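Local coordinates for protein glutathione S-transferase (PDB 7MIQ) that probably catalyses the conjugation of glutathione to electrophilic substrates, as a dimeric Gtt2-class transferase with a thioredoxin-like domain and a helical domain, at residues S16-E21 with L81-A86; S152-T157 with E194-R199. All blocks are in the same frame, centred on the assembly; numbering follows the deposited sequence. Where two conformers were deposited one is given.

Contact 1 joins the thioredoxin-like half of the chain to the loop before helix 88-114, whereas contact 2 stays within the helical half, bringing the loop after helix 127-151 to the C-terminal part of helix 187-196. Their centres lie about 13 Å apart. The first is partly buried and apolar, built on leucine and phenylalanine side chains; the second is a surface contact carried mostly by an amide, a carboxylate, a phenol and a water. They share no segment but meet directly: the salt bridge between E21 OE2 and R199 NE, 2.9 Å long, ties helix 10-22 to the V196-R199 turn.

Contact 1 (S16-E21 with L81-A86); sequences SIFLKE and LALFGA
L81 meets E21 in one of its two conformers, which brings its CD2 methyl 3.9 Å from the backbone O of E21 and its CD1 near the carboxylate oxygen OE1. That carboxylate has its stronger partner elsewhere, in a salt bridge from E21 OE2 to R199. L83 follows, and its CD1 methyl makes the nearest approach between the segments, to F18 CE2. This methyl sits over one face of the F18 ring in a CH-pi contact, 3.8 Å from the ring centroid and displaced toward the rim. It also packs against E21 CB, touching two residues three positions apart on the helix. F18 makes this possible by holding CG anti to its backbone N (chi1 -168°), which carries the ring out to the loop. F84 adds a second aromatic ring: its CE2 approaches F18 CZ at 3.7 Å, and the two planes are inclined by 49°. A type I turn from A82 to G85, closed by a bond from G85 N to A82 O, presents L83 and F84 at its two central positions. The loop thus lies beside helix 10-22 of the thioredoxin-like domain, between helices 66-76 and 88-114 in the chain. C70 and D74 of helix 66-76 touch F18, as do V162 and I165 of helix 162-177, placing the ring at the junction of the two GST domains.

Contact 2 (S152-T157 with E194-R199); sequences SEYIAT and EQVSAR
Q195 reaches from the C-terminal part of helix 187-196 to both E153 and Y154, in the all-helical C-terminal domain of the GST fold. The closely packed part gathers round its amide nitrogen. Q195 NE2 donates to E153 OE2 in a hydrogen bond modelled at 2.5 Å, shorter than usual for N-H...O, and its exact length is doubtful. The carboxylate oxygen is met on its anti side and itself lies near the plane of the amide. Both chains are extended beyond CG and cross at about a right angle, and the amide nitrogen NE2 also lies 3.6 Å from E153 CG. The same nitrogen makes a weak bond to Y154 OH at 3.0 Å, with the ring and amide planes steeply inclined. R191 engages Q195 OE1 and the backbone O of E153, helping to fix the amide's rotation and bind the loop to the helix. Buried V196 completes this side, its CG2 at the edge of the Y154 ring, 4.1 Å from CE1.

The R199 side is looser and water-bridged. Its NH1 stands 4.1 Å from Y154 OH without bonding to it directly. The guanidinium is also held by a salt bridge to E21 and a cation-pi contact with F160. Lying in the planes of both the phenol ring and the guanidinium, the bridging water is 2.7 Å from Y154 OH and accepts from R199 NH1 at 3.0 Å.

Contact 1 (S16-E21 with L81-A86)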
# COMPACT_ATOMS: atom_id res chain seq x y z
N SER A 16 10.92 -5.46 -12.95
CA SER A 16 12.00 -5.49 -13.93
C SER A 16 12.85 -4.22 -13.87
O SER A 16 14.08 -4.29 -13.92
CB SER A 16 11.44 -5.68 -15.34
OG SER A 16 10.91 -6.98 -15.52
N ILE A 17 12.20 -3.06 -13.77
CA ILE A 17 12.94 -1.80 -13.70
C ILE A 17 13.76 -1.73 -12.41
O ILE A 17 14.92 -1.32 -12.42
CB ILE A 17 11.97 -0.61 -13.82
CG1 ILE A 17 11.30 -0.61 -15.20
CG2 ILE A 17 12.69 0.71 -13.56
CD1 ILE A 17 10.11 0.35 -15.28
N PHE A 18 13.15 -2.14 -11.29
CA PHE A 18 13.85 -2.15 -10.01
C PHE A 18 15.08 -3.04 -10.07
O PHE A 18 16.17 -2.66 -9.61
CB PHE A 18 12.89 -2.61 -8.92
CG PHE A 18 13.40 -2.40 -7.52
CD1 PHE A 18 14.29 -3.29 -6.94
CD2 PHE A 18 12.96 -1.32 -6.77
CE1 PHE A 18 14.75 -3.10 -5.65
CE2 PHE A 18 13.41 -1.12 -5.48
CZ PHE A 18 14.31 -2.01 -4.91
N LEU A 19 14.94 -4.24 -10.64
CA LEU A 19 16.06 -5.16 -10.74
C LEU A 19 17.19 -4.57 -11.58
O LEU A 19 18.37 -4.70 -11.24
CB LEU A 19 15.59 -6.49 -11.32
CG LEU A 19 16.44 -7.73 -11.07
CD1 LEU A 19 16.74 -7.88 -9.59
CD2 LEU A 19 15.72 -8.95 -11.60
N LYS A 20 16.84 -3.89 -12.68
CA LYS A 20 17.86 -3.24 -13.49
C LYS A 20 18.55 -2.12 -12.73
O LYS A 20 19.77 -1.95 -12.84
CB LYS A 20 17.26 -2.71 -14.80
CG LYS A 20 17.12 -3.74 -15.90
CD LYS A 20 16.52 -3.13 -17.15
CE LYS A 20 16.40 -4.15 -18.27
NZ LYS A 20 15.69 -3.59 -19.46
N GLU A 21 17.79 -1.33 -11.96
CA GLU A 21 18.39 -0.22 -11.21
C GLU A 21 19.46 -0.72 -10.25
O GLU A 21 20.55 -0.15 -10.17
CB GLU A 21 17.31 0.55 -10.45
CG GLU A 21 16.48 1.52 -11.30
CD GLU A 21 17.27 2.75 -11.74
OE1 GLU A 21 18.35 3.02 -11.17
OE2 GLU A 21 16.80 3.45 -12.66
N LEU A 81 21.91 2.46 -4.14
CA LEU A 81 20.84 3.35 -4.67
C LEU A 81 19.91 3.81 -3.54
O LEU A 81 19.12 4.72 -3.81
CB LEU A 81 20.06 2.58 -5.73
CG LEU A 81 20.57 2.57 -7.18
CD1 LEU A 81 20.47 3.93 -7.84
CD2 LEU A 81 21.97 2.00 -7.30
N ALA A 82 19.85 3.10 -2.41
CA ALA A 82 18.88 3.36 -1.35
C ALA A 82 17.47 3.62 -1.90
O ALA A 82 16.83 4.63 -1.60
CB ALA A 82 19.34 4.53 -0.47
N LEU A 83 16.98 2.71 -2.75
CA LEU A 83 15.71 2.95 -3.43
C LEU A 83 14.53 3.02 -2.46
O LEU A 83 13.50 3.61 -2.80
CB LEU A 83 15.45 1.87 -4.49
CG LEU A 83 16.36 1.93 -5.72
CD1 LEU A 83 15.95 0.92 -6.78
CD2 LEU A 83 16.41 3.34 -6.31
N PHE A 84 14.65 2.44 -1.27
CA PHE A 84 13.61 2.58 -0.26
C PHE A 84 13.90 3.68 0.75
O PHE A 84 13.12 3.87 1.69
CB PHE A 84 13.38 1.24 0.47
CG PHE A 84 12.57 0.25 -0.32
CD1 PHE A 84 11.19 0.36 -0.37
CD2 PHE A 84 13.18 -0.79 -1.00
CE1 PHE A 84 10.43 -0.55 -1.10
CE2 PHE A 84 12.43 -1.70 -1.73
CZ PHE A 84 11.06 -1.58 -1.78
N GLY A 85 14.99 4.43 0.56
CA GLY A 85 15.32 5.52 1.46
C GLY A 85 16.64 5.31 2.16
O GLY A 85 16.92 4.20 2.62
N ALA A 86 17.45 6.37 2.27
CA ALA A 86 18.81 6.24 2.77
C ALA A 86 18.94 6.43 4.28
O ALA A 86 19.95 6.02 4.86
CB ALA A 86 19.73 7.26 2.07

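Contact 2 (S152-T157 with E194-R199)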
# COMPACT_ATOMS: atom_id res chain seq x y z
N SER A 152 10.47 19.36 -5.40
CA SER A 152 11.36 18.24 -5.17
C SER A 152 11.78 17.67 -6.52
O SER A 152 10.97 17.60 -7.45
CB SER A 152 10.67 17.16 -4.32
OG SER A 152 11.54 16.09 -4.00
N GLU A 153 13.06 17.27 -6.63
CA GLU A 153 13.52 16.73 -7.90
C GLU A 153 12.87 15.38 -8.20
O GLU A 153 12.57 15.07 -9.36
CB GLU A 153 15.04 16.60 -7.91
CG GLU A 153 15.58 16.24 -9.29
CD GLU A 153 17.09 16.27 -9.38
OE1 GLU A 153 17.75 16.58 -8.36
OE2 GLU A 153 17.62 15.97 -10.47
N TYR A 154 12.64 14.58 -7.17
CA TYR A 154 11.94 13.31 -7.31
C TYR A 154 10.73 13.31 -6.38
O TYR A 154 10.52 14.25 -5.61
CB TYR A 154 12.89 12.14 -7.02
CG TYR A 154 14.04 12.09 -8.02
CD1 TYR A 154 13.86 11.52 -9.28
CD2 TYR A 154 15.28 12.64 -7.73
CE1 TYR A 154 14.88 11.48 -10.20
CE2 TYR A 154 16.31 12.61 -8.65
CZ TYR A 154 16.11 12.03 -9.89
OH TYR A 154 17.13 11.98 -10.81
N ILE A 155 9.90 12.27 -6.48
CA ILE A 155 8.59 12.33 -5.83
C ILE A 155 8.74 12.28 -4.31
O ILE A 155 8.22 13.15 -3.60
CB ILE A 155 7.68 11.20 -6.34
CG1 ILE A 155 7.40 11.39 -7.84
CG2 ILE A 155 6.37 11.20 -5.56
CD1 ILE A 155 6.53 10.29 -8.43
N ALA A 156 9.43 11.26 -3.79
CA ALA A 156 9.44 11.04 -2.35
C ALA A 156 10.47 11.90 -1.64
O ALA A 156 10.22 12.39 -0.53
CB ALA A 156 9.71 9.56 -2.05
N THR A 157 11.65 12.07 -2.25
CA THR A 157 12.76 12.81 -1.66
C THR A 157 13.47 13.56 -2.78
O THR A 157 12.98 13.64 -3.91
CB THR A 157 13.74 11.86 -0.94
OG1 THR A 157 14.35 10.99 -1.90
CG2 THR A 157 13.04 11.03 0.13
N GLU A 194 10.59 13.32 -18.15
CA GLU A 194 11.70 13.36 -19.10
C GLU A 194 12.99 12.87 -18.46
O GLU A 194 13.77 12.14 -19.07
CB GLU A 194 11.86 14.78 -19.65
CG GLU A 194 13.06 14.98 -20.57
CD GLU A 194 12.72 14.78 -22.04
OE1 GLU A 194 11.53 14.54 -22.36
OE2 GLU A 194 13.64 14.87 -22.88
N GLN A 195 13.20 13.25 -17.20
CA GLN A 195 14.41 12.87 -16.47
C GLN A 195 14.42 11.37 -16.17
O GLN A 195 15.40 10.67 -16.47
CB GLN A 195 14.47 13.69 -15.18
CG GLN A 195 15.78 13.69 -14.43
CD GLN A 195 15.79 14.75 -13.35
OE1 GLN A 195 15.04 15.73 -13.42
NE2 GLN A 195 16.63 14.56 -12.34
N VAL A 196 13.34 10.86 -15.59
CA VAL A 196 13.29 9.46 -15.19
C VAL A 196 13.28 8.54 -16.41
O VAL A 196 13.98 7.52 -16.43
CB VAL A 196 12.07 9.22 -14.28
CG1 VAL A 196 11.87 7.74 -14.02
CG2 VAL A 196 12.23 9.97 -12.96
N SER A 197 12.50 8.89 -17.44
CA SER A 197 12.42 8.03 -18.62
C SER A 197 13.72 7.95 -19.39
O SER A 197 13.84 7.10 -20.28
CB SER A 197 11.30 8.51 -19.55
OG SER A 197 11.67 9.71 -20.20
N ALA A 198 14.70 8.80 -19.08
CA ALA A 198 16.02 8.75 -19.70
C ALA A 198 16.98 7.81 -18.99
O ALA A 198 18.07 7.55 -19.53
CB ALA A 198 16.63 10.16 -19.75
N ARG A 199 16.63 7.30 -17.81
CA ARG A 199 17.53 6.43 -17.07
C ARG A 199 17.70 5.10 -17.80
O ARG A 199 16.77 4.59 -18.44
CB ARG A 199 17.00 6.19 -15.66
CG ARG A 199 16.88 7.44 -14.80
CD ARG A 199 16.23 7.14 -13.44
NE ARG A 199 17.09 6.32 -12.59
CZ ARG A 199 17.96 6.81 -11.72
NH1 ARG A 199 18.11 8.11 -11.55
NH2 ARG A 199 18.70 5.97 -11.00
O HOH W 1 16.97 10.45 -13.06